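Beta-lactamase/D-alanine Carboxypeptidase (Yersinia pestis, PDB 3RJU) is probably a serine hydrolase of the beta-lactamase and penicillin-binding protein family, acting as a beta-lactamase or D-alanine carboxypeptidase. Local coordinates at residues G117-Q122 / W141-L146; G308-M313 / Q331-S336. One frame throughout, in Å; residues are numbered along the deposited sequence.

Contact 1: residues G117-Q122 / W141-L146; sequences GLPREQ and WQWLKL
Gln122 lays its aliphatic part over one face of the Trp143 indole. Its CG sits 4.0 Å from the centroid of the five-membered ring, 20° off the ring normal, which makes a CH-pi contact. The Gln122 chain is extended, with CG anti to the backbone N (chi1 -175°), and the two side chains slide past each other in opposite directions. The amide therefore passes beyond the ring to the root of the tryptophan, where Gln122 NE2 comes 3.3 Å from Trp143 CB. The amide plane stays close to that of the indole, 22° apart. At the far end of the indole, Pro119 meets the six-membered ring obliquely, with Pro119 CD 3.8 Å from Trp143 CH2. Leu118 CD2 is placed at the ring edge, near its plane, 4.4 Å from Trp143 CZ3. The same methyl touches Leu144 CD1 at 4.2 Å, and these two leucines cross at about a right angle. No hydrogen bond links the two segments. The contact is van der Waals and CH-pi packing, most of it around one indole.

Helix 137-144 carries the tryptophan, and the loop after helix 108-113 packs against it. Helix 162-175 adds to the group: its Leu162 touches Pro119 and Trp143, and its Leu166 touches Leu118. Just before that helix, Ser160 OG hydrogen-bonds to Pro119 O and Asn161 ND2 to Glu121 OE2.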
ATOM      1  N   GLY A 117      12.476   4.487 -13.745  1.00  8.82           N
ATOM      2  CA  GLY A 117      13.104   3.719 -14.796  1.00  9.76           C
ATOM      3  C   GLY A 117      13.630   2.359 -14.347  1.00 10.85           C
ATOM      4  O   GLY A 117      14.166   1.587 -15.155  1.00 12.85           O
ATOM      5  N   LEU A 118      13.500   2.063 -13.057  1.00 10.24           N
ATOM      6  CA  LEU A 118      13.958   0.773 -12.546  1.00  9.90           C
ATOM      7  C   LEU A 118      12.952  -0.325 -12.871  1.00 10.60           C
ATOM      8  O   LEU A 118      11.760  -0.056 -13.082  1.00 10.67           O
ATOM      9  CB  LEU A 118      14.180   0.845 -11.028  1.00 10.96           C
ATOM     10  CG  LEU A 118      15.347   1.707 -10.561  1.00  9.97           C
ATOM     11  CD1 LEU A 118      15.293   1.861  -9.038  1.00 11.51           C
ATOM     12  CD2 LEU A 118      16.681   1.090 -10.985  1.00 12.27           C
ATOM     13  N   PRO A 119      13.419  -1.578 -12.916  1.00 11.89           N
ATOM     14  CA  PRO A 119      12.462  -2.654 -13.202  1.00 11.07           C
ATOM     15  C   PRO A 119      11.541  -2.926 -12.015  1.00 10.95           C
ATOM     16  O   PRO A 119      11.780  -2.461 -10.902  1.00 11.11           O
ATOM     17  CB  PRO A 119      13.357  -3.865 -13.480  1.00 12.53           C
ATOM     18  CG  PRO A 119      14.604  -3.573 -12.725  1.00 12.90           C
ATOM     19  CD  PRO A 119      14.791  -2.076 -12.732  1.00 12.49           C
ATOM     20  N   ARG A 120      10.501  -3.705 -12.267  1.00 11.79           N
ATOM     21  CA  ARG A 120       9.497  -3.977 -11.251  1.00 11.59           C
ATOM     22  C   ARG A 120      10.089  -4.804 -10.106  1.00 11.32           C
ATOM     23  O   ARG A 120       9.832  -4.524  -8.932  1.00 11.98           O
ATOM     24  CB  ARG A 120       8.306  -4.684 -11.888  1.00 10.70           C
ATOM     25  CG  ARG A 120       7.247  -5.178 -10.923  1.00 10.91           C
ATOM     26  CD  ARG A 120       6.101  -5.802 -11.695  1.00 12.58           C
ATOM     27  NE  ARG A 120       5.182  -6.427 -10.762  1.00 12.72           N
ATOM     28  CZ  ARG A 120       3.917  -6.072 -10.573  1.00 14.39           C
ATOM     29  NH1 ARG A 120       3.360  -5.100 -11.295  1.00 14.41           N
ATOM     30  NH2 ARG A 120       3.203  -6.717  -9.660  1.00 15.69           N
ATOM     31  N   GLU A 121      10.869  -5.829 -10.462  1.00 12.23           N
ATOM     32  CA  GLU A 121      11.618  -6.622  -9.487  1.00 12.31           C
ATOM     33  C   GLU A 121      13.101  -6.660  -9.845  1.00 13.26           C
ATOM     34  O   GLU A 121      13.478  -6.546 -11.006  1.00 14.11           O
ATOM     35  CB  GLU A 121      11.112  -8.063  -9.431  1.00 14.15           C
ATOM     36  CG  GLU A 121       9.658  -8.196  -9.070  1.00 17.19           C
ATOM     37  CD  GLU A 121       9.362  -8.043  -7.591  1.00 18.59           C
ATOM     38  OE1 GLU A 121      10.293  -7.941  -6.764  1.00 18.71           O
ATOM     39  OE2 GLU A 121       8.169  -8.038  -7.250  1.00 21.41           O
ATOM     40  N   GLN A 122      13.949  -6.852  -8.847  1.00 13.28           N
ATOM     41  CA  GLN A 122      15.316  -7.216  -9.156  1.00 14.03           C
ATOM     42  C   GLN A 122      15.291  -8.493  -9.991  1.00 15.89           C
ATOM     43  O   GLN A 122      14.637  -9.464  -9.626  1.00 16.59           O
ATOM     44  CB  GLN A 122      16.113  -7.459  -7.878  1.00 13.84           C
ATOM     45  CG  GLN A 122      17.584  -7.724  -8.170  1.00 15.21           C
ATOM     46  CD  GLN A 122      18.398  -7.837  -6.909  1.00 17.76           C
ATOM     47  OE1 GLN A 122      18.104  -7.173  -5.927  1.00 19.51           O
ATOM     48  NE2 GLN A 122      19.433  -8.673  -6.931  1.00 19.60           N
ATOM     49  N   TRP A 141      21.460  -3.778  -3.278  1.00 15.98           N
ATOM     50  CA  TRP A 141      22.558  -2.851  -3.493  1.00 16.46           C
ATOM     51  C   TRP A 141      23.712  -3.481  -4.264  1.00 18.52           C
ATOM     52  O   TRP A 141      24.384  -2.796  -5.026  1.00 19.03           O
ATOM     53  CB  TRP A 141      22.980  -2.180  -2.181  1.00 14.93           C
ATOM     54  CG  TRP A 141      21.911  -1.238  -1.773  1.00 13.80           C
ATOM     55  CD1 TRP A 141      20.788  -1.531  -1.042  1.00 13.56           C
ATOM     56  CD2 TRP A 141      21.803   0.149  -2.136  1.00 14.27           C
ATOM     57  NE1 TRP A 141      20.003  -0.410  -0.915  1.00 13.41           N
ATOM     58  CE2 TRP A 141      20.597   0.631  -1.580  1.00 14.00           C
ATOM     59  CE3 TRP A 141      22.602   1.023  -2.885  1.00 16.13           C
ATOM     60  CZ2 TRP A 141      20.185   1.961  -1.719  1.00 14.62           C
ATOM     61  CZ3 TRP A 141      22.191   2.345  -3.026  1.00 15.35           C
ATOM     62  CH2 TRP A 141      20.986   2.795  -2.461  1.00 15.05           C
ATOM     63  N   GLN A 142      23.900  -4.791  -4.106  1.00 19.61           N
ATOM     64  CA  GLN A 142      24.872  -5.520  -4.908  1.00 22.49           C
ATOM     65  C   GLN A 142      24.462  -5.499  -6.391  1.00 19.94           C
ATOM     66  O   GLN A 142      25.298  -5.297  -7.269  1.00 21.07           O
ATOM     67  CB  GLN A 142      25.036  -6.950  -4.383  1.00 26.54           C
ATOM     68  CG  GLN A 142      26.114  -7.757  -5.076  1.00 32.06           C
ATOM     69  CD  GLN A 142      27.494  -7.113  -4.976  1.00 36.08           C
ATOM     70  OE1 GLN A 142      27.856  -6.528  -3.946  1.00 36.33           O
ATOM     71  NE2 GLN A 142      28.267  -7.209  -6.060  1.00 38.61           N
ATOM     72  N   TRP A 143      23.171  -5.672  -6.663  1.00 17.67           N
ATOM     73  CA  TRP A 143      22.658  -5.595  -8.028  1.00 17.07           C
ATOM     74  C   TRP A 143      22.717  -4.172  -8.571  1.00 18.50           C
ATOM     75  O   TRP A 143      23.114  -3.952  -9.705  1.00 19.17           O
ATOM     76  CB  TRP A 143      21.206  -6.098  -8.096  1.00 17.41           C
ATOM     77  CG  TRP A 143      20.586  -5.914  -9.454  1.00 18.31           C
ATOM     78  CD1 TRP A 143      20.662  -6.783 -10.517  1.00 19.82           C
ATOM     79  CD2 TRP A 143      19.806  -4.793  -9.908  1.00 18.90           C
ATOM     80  NE1 TRP A 143      19.974  -6.267 -11.603  1.00 21.01           N
ATOM     81  CE2 TRP A 143      19.440  -5.052 -11.253  1.00 20.25           C
ATOM     82  CE3 TRP A 143      19.377  -3.600  -9.307  1.00 18.16           C
ATOM     83  CZ2 TRP A 143      18.681  -4.159 -12.009  1.00 21.12           C
ATOM     84  CZ3 TRP A 143      18.615  -2.707 -10.068  1.00 19.45           C
ATOM     85  CH2 TRP A 143      18.268  -3.001 -11.401  1.00 21.04           C
ATOM     86  N   LEU A 144      22.314  -3.202  -7.761  1.00 19.91           N
ATOM     87  CA  LEU A 144      22.157  -1.834  -8.250  1.00 20.33           C
ATOM     88  C   LEU A 144      23.500  -1.274  -8.737  1.00 22.38           C
ATOM     89  O   LEU A 144      23.581  -0.566  -9.749  1.00 23.04           O
ATOM     90  CB  LEU A 144      21.542  -0.955  -7.148  1.00 18.73           C
ATOM     91  CG  LEU A 144      21.166   0.474  -7.524  1.00 19.33           C
ATOM     92  CD1 LEU A 144      20.101   0.502  -8.622  1.00 19.21           C
ATOM     93  CD2 LEU A 144      20.702   1.221  -6.290  1.00 18.32           C
ATOM     94  N   LYS A 145      24.569  -1.627  -8.039  1.00 23.92           N
ATOM     95  CA  LYS A 145      25.842  -0.991  -8.315  1.00 26.74           C
ATOM     96  C   LYS A 145      26.389  -1.357  -9.698  1.00 26.66           C
ATOM     97  O   LYS A 145      27.208  -0.633 -10.252  1.00 27.84           O
ATOM     98  CB  LYS A 145      26.850  -1.293  -7.208  1.00 30.77           C
ATOM     99  CG  LYS A 145      27.365  -2.707  -7.190  1.00 34.47           C
ATOM    100  CD  LYS A 145      28.305  -2.877  -6.017  1.00 37.64           C
ATOM    101  CE  LYS A 145      28.933  -4.249  -6.009  1.00 41.13           C
ATOM    102  NZ  LYS A 145      29.806  -4.423  -4.808  1.00 43.51           N
ATOM    103  N   LEU A 146      25.905  -2.460 -10.260  1.00 26.12           N
ATOM    104  CA  LEU A 146      26.316  -2.888 -11.591  1.00 26.66           C
ATOM    105  C   LEU A 146      25.216  -2.699 -12.632  1.00 24.37           C
ATOM    106  O   LEU A 146      25.415  -3.017 -13.805  1.00 25.86           O
ATOM    107  CB  LEU A 146      26.729  -4.361 -11.567  1.00 31.48           C
ATOM    108  CG  LEU A 146      27.953  -4.720 -10.732  1.00 35.18           C
ATOM    109  CD1 LEU A 146      28.094  -6.229 -10.650  1.00 36.26           C
ATOM    110  CD2 LEU A 146      29.193  -4.083 -11.329  1.00 36.27           C
TER

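Contact 2: residues G308-M313 / Q331-S336; sequences GFITYM and QLTKFS
Thr333 OG1 is gripped by two backbone groups: it donates to Ser21 O and accepts from Ser330 N. Its other branch, the methyl CG2, faces Ile310. This is a helix-on-sheet layer of the serine beta-lactamase fold. Strand 309-316 belongs to the large antiparallel sheet, and residues 331-336 lead from strand 321-328 into helix 336-349, which packs over the same face.

Ile310 and Thr333 meet tip to tip, with Ile310 CD1 3.6 Å from Thr333 CG2. Phe335 has CG anti to its own N (chi1 -180°), and this sends the ring slantwise toward the strand, past Ile310 in the opposite direction. The ring presents its edge to the strand. Phe335 CD1 lies 3.7 Å from Ile310 CB and 3.8 Å from Ile310 CG2, and that methyl is in the ring plane.

Further along the same edge is the carbonyl oxygen of Thr311, also in the plane. Phe335 CE1 is 3.3 Å from Thr311 O. The slightly positive ring hydrogens probably suit this oxygen, but no hydrogen bond spans the two segments. The CB of Thr311 points away from residues 331-336, and its OG1 bonds to Ile60 O. Tyr312 returns to the packed face. Its OH bonds to Asn343 OD1 on helix 336-349, while its side chain touches Met338 and Val342 of that helix. Thr303 of the adjacent strand touches both Tyr312 and Phe335. On the exposed side of the segment, Lys334 NZ donates to Ser336 OG at 2.8 Å. At the end of the phenylalanine ring, Phe335 CZ lies 4.1 Å from Tyr312 CB.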
ATOM      1  N   GLY A 308      -1.529 -14.821  -1.085  1.00 11.97           N
ATOM      2  CA  GLY A 308      -2.894 -15.290  -0.908  1.00 10.89           C
ATOM      3  C   GLY A 308      -3.859 -14.205  -0.459  1.00  9.94           C
ATOM      4  O   GLY A 308      -5.061 -14.466  -0.308  1.00 11.01           O
ATOM      5  N   PHE A 309      -3.337 -12.990  -0.242  1.00  9.74           N
ATOM      6  CA  PHE A 309      -4.157 -11.840   0.156  1.00  8.98           C
ATOM      7  C   PHE A 309      -4.327 -10.884  -1.004  1.00  9.35           C
ATOM      8  O   PHE A 309      -3.395 -10.688  -1.795  1.00  9.91           O
ATOM      9  CB  PHE A 309      -3.509 -11.053   1.303  1.00  9.63           C
ATOM     10  CG  PHE A 309      -3.571 -11.752   2.630  1.00  8.59           C
ATOM     11  CD1 PHE A 309      -4.587 -11.464   3.546  1.00  8.41           C
ATOM     12  CD2 PHE A 309      -2.646 -12.733   2.940  1.00  8.67           C
ATOM     13  CE1 PHE A 309      -4.657 -12.122   4.757  1.00  9.87           C
ATOM     14  CE2 PHE A 309      -2.705 -13.396   4.160  1.00  9.58           C
ATOM     15  CZ  PHE A 309      -3.722 -13.090   5.064  1.00 10.82           C
ATOM     16  N   ILE A 310      -5.500 -10.265  -1.080  1.00  7.75           N
ATOM     17  CA  ILE A 310      -5.681  -9.069  -1.899  1.00  7.20           C
ATOM     18  C   ILE A 310      -6.276  -7.959  -1.036  1.00  7.05           C
ATOM     19  O   ILE A 310      -7.119  -8.209  -0.162  1.00  8.96           O
ATOM     20  CB  ILE A 310      -6.537  -9.304  -3.162  1.00  7.73           C
ATOM     21  CG1 ILE A 310      -7.891  -9.955  -2.825  1.00  7.22           C
ATOM     22  CG2 ILE A 310      -5.736 -10.119  -4.195  1.00 10.20           C
ATOM     23  CD1 ILE A 310      -8.815  -9.992  -4.034  1.00  8.50           C
ATOM     24  N   THR A 311      -5.820  -6.729  -1.263  1.00  7.82           N
ATOM     25  CA  THR A 311      -6.252  -5.604  -0.463  1.00  8.67           C
ATOM     26  C   THR A 311      -6.550  -4.418  -1.353  1.00  8.29           C
ATOM     27  O   THR A 311      -6.024  -4.292  -2.460  1.00  8.63           O
ATOM     28  CB  THR A 311      -5.165  -5.165   0.558  1.00  8.72           C
ATOM     29  OG1 THR A 311      -3.909  -5.051  -0.109  1.00  9.63           O
ATOM     30  CG2 THR A 311      -5.017  -6.185   1.683  1.00  9.81           C
ATOM     31  N   TYR A 312      -7.416  -3.546  -0.867  1.00  7.65           N
ATOM     32  CA  TYR A 312      -7.734  -2.338  -1.603  1.00  7.73           C
ATOM     33  C   TYR A 312      -8.182  -1.283  -0.619  1.00  8.09           C
ATOM     34  O   TYR A 312      -8.941  -1.564   0.326  1.00  8.72           O
ATOM     35  CB  TYR A 312      -8.832  -2.632  -2.623  1.00  7.88           C
ATOM     36  CG  TYR A 312      -9.232  -1.487  -3.535  1.00  8.03           C
ATOM     37  CD1 TYR A 312      -8.282  -0.842  -4.348  1.00  8.25           C
ATOM     38  CD2 TYR A 312     -10.565  -1.059  -3.605  1.00  8.20           C
ATOM     39  CE1 TYR A 312      -8.657   0.190  -5.201  1.00  8.54           C
ATOM     40  CE2 TYR A 312     -10.945  -0.026  -4.461  1.00  8.50           C
ATOM     41  CZ  TYR A 312      -9.986   0.599  -5.248  1.00  8.58           C
ATOM     42  OH  TYR A 312     -10.342   1.634  -6.099  1.00  8.59           O
HETATM   43  N   MSE A 313      -7.718  -0.058  -0.836  1.00  8.65           N
HETATM   44  CA  MSE A 313      -8.192   1.068  -0.054  1.00  8.01           C
HETATM   45  C   MSE A 313      -8.644   2.140  -1.032  1.00  8.95           C
HETATM   46  O   MSE A 313      -7.915   2.455  -1.978  1.00  9.75           O
HETATM   47  CB  MSE A 313      -7.080   1.631   0.841  1.00  8.49           C
HETATM   48  CG  MSE A 313      -7.561   2.787   1.710  1.00 10.06           C
HETATM   49 SE   MSE A 313      -6.229   3.406   2.969  0.76 13.81          SE
HETATM   50  CE  MSE A 313      -6.001   1.771   3.994  1.00 11.85           C
ATOM     51  N   GLN A 331      -9.083 -20.023  -5.591  1.00 13.33           N
ATOM     52  CA  GLN A 331      -8.501 -20.142  -6.918  1.00 15.74           C
ATOM     53  C   GLN A 331      -9.156 -19.200  -7.950  1.00 14.78           C
ATOM     54  O   GLN A 331      -8.465 -18.631  -8.800  1.00 15.54           O
ATOM     55  CB  GLN A 331      -8.562 -21.598  -7.399  1.00 16.83           C
ATOM     56  CG  GLN A 331      -7.994 -21.816  -8.786  1.00 22.27           C
ATOM     57  CD  GLN A 331      -6.507 -21.489  -8.907  1.00 28.45           C
ATOM     58  OE1 GLN A 331      -5.734 -21.591  -7.937  1.00 29.09           O
ATOM     59  NE2 GLN A 331      -6.097 -21.101 -10.117  1.00 31.31           N
ATOM     60  N   LEU A 332     -10.474 -19.024  -7.875  1.00 12.85           N
ATOM     61  CA  LEU A 332     -11.187 -18.250  -8.897  1.00 11.90           C
ATOM     62  C   LEU A 332     -11.175 -16.734  -8.644  1.00 10.13           C
ATOM     63  O   LEU A 332     -11.634 -15.953  -9.483  1.00 12.01           O
ATOM     64  CB  LEU A 332     -12.635 -18.763  -9.063  1.00 11.24           C
ATOM     65  CG  LEU A 332     -13.576 -18.744  -7.857  1.00 12.01           C
ATOM     66  CD1 LEU A 332     -14.027 -17.340  -7.551  1.00 12.52           C
ATOM     67  CD2 LEU A 332     -14.788 -19.638  -8.167  1.00 13.01           C
ATOM     68  N   THR A 333     -10.622 -16.305  -7.514  1.00  8.86           N
ATOM     69  CA  THR A 333     -10.651 -14.882  -7.165  1.00  9.92           C
ATOM     70  C   THR A 333     -10.034 -13.976  -8.243  1.00 10.17           C
ATOM     71  O   THR A 333      -8.897 -14.194  -8.672  1.00 11.28           O
ATOM     72  CB  THR A 333      -9.940 -14.632  -5.838  1.00  9.97           C
ATOM     73  OG1 THR A 333     -10.675 -15.284  -4.778  1.00 10.87           O
ATOM     74  CG2 THR A 333      -9.819 -13.116  -5.566  1.00 10.48           C
ATOM     75  N   LYS A 334     -10.804 -12.977  -8.674  1.00 10.94           N
ATOM     76  CA  LYS A 334     -10.310 -11.935  -9.568  1.00 10.14           C
ATOM     77  C   LYS A 334     -10.316 -10.603  -8.818  1.00  8.59           C
ATOM     78  O   LYS A 334     -11.331 -10.198  -8.256  1.00  9.51           O
ATOM     79  CB  LYS A 334     -11.186 -11.815 -10.828  1.00 10.98           C
ATOM     80  CG  LYS A 334     -10.755 -10.670 -11.791  1.00 13.46           C
ATOM     81  CD  LYS A 334     -11.787 -10.478 -12.926  1.00 17.73           C
ATOM     82  CE  LYS A 334     -11.222  -9.786 -14.170  1.00 22.28           C
ATOM     83  NZ  LYS A 334     -10.340  -8.623 -13.896  1.00 24.79           N
ATOM     84  N   PHE A 335      -9.169  -9.932  -8.802  1.00  9.45           N
ATOM     85  CA  PHE A 335      -8.978  -8.757  -7.957  1.00  9.36           C
ATOM     86  C   PHE A 335     -10.045  -7.705  -8.176  1.00  8.43           C
ATOM     87  O   PHE A 335     -10.616  -7.154  -7.209  1.00  9.10           O
ATOM     88  CB  PHE A 335      -7.604  -8.111  -8.198  1.00  9.36           C
ATOM     89  CG  PHE A 335      -7.381  -6.901  -7.339  1.00  8.33           C
ATOM     90  CD1 PHE A 335      -6.814  -7.028  -6.064  1.00  7.47           C
ATOM     91  CD2 PHE A 335      -7.786  -5.641  -7.777  1.00  9.73           C
ATOM     92  CE1 PHE A 335      -6.661  -5.924  -5.235  1.00  8.34           C
ATOM     93  CE2 PHE A 335      -7.624  -4.526  -6.976  1.00  9.64           C
ATOM     94  CZ  PHE A 335      -7.044  -4.653  -5.701  1.00  9.16           C
ATOM     95  N   SER A 336     -10.301  -7.379  -9.442  1.00  8.72           N
ATOM     96  CA  SER A 336     -11.210  -6.271  -9.704  1.00 11.21           C
ATOM     97  C   SER A 336     -12.661  -6.596  -9.352  1.00 11.09           C
ATOM     98  O   SER A 336     -13.477  -5.693  -9.254  1.00 12.19           O
ATOM     99  CB  SER A 336     -11.089  -5.779 -11.146  1.00 13.32           C
ATOM    100  OG  SER A 336     -11.484  -6.784 -12.044  1.00 14.39           O
TER

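How the contacts relate
Contact 1 closes before contact 2 opens along the chain. Their centres are about 28 Å apart, and their nearest atoms about 11 Å, with no touch. Contact 1 belongs to the helical part, among helices 108-113, 137-144 and 162-175. Contact 2 belongs to the large antiparallel sheet and the C-terminal helix 336-349. They share no helix or strand. Each adjoins a different piece of the probable active site. The loop of contact 1 bonds to residues beside Tyr159, in a likely YxN motif. The strand of contact 2 pairs with strand 299-306, which holds Lys302, Thr303 and Gly304, consistent with a KTG motif.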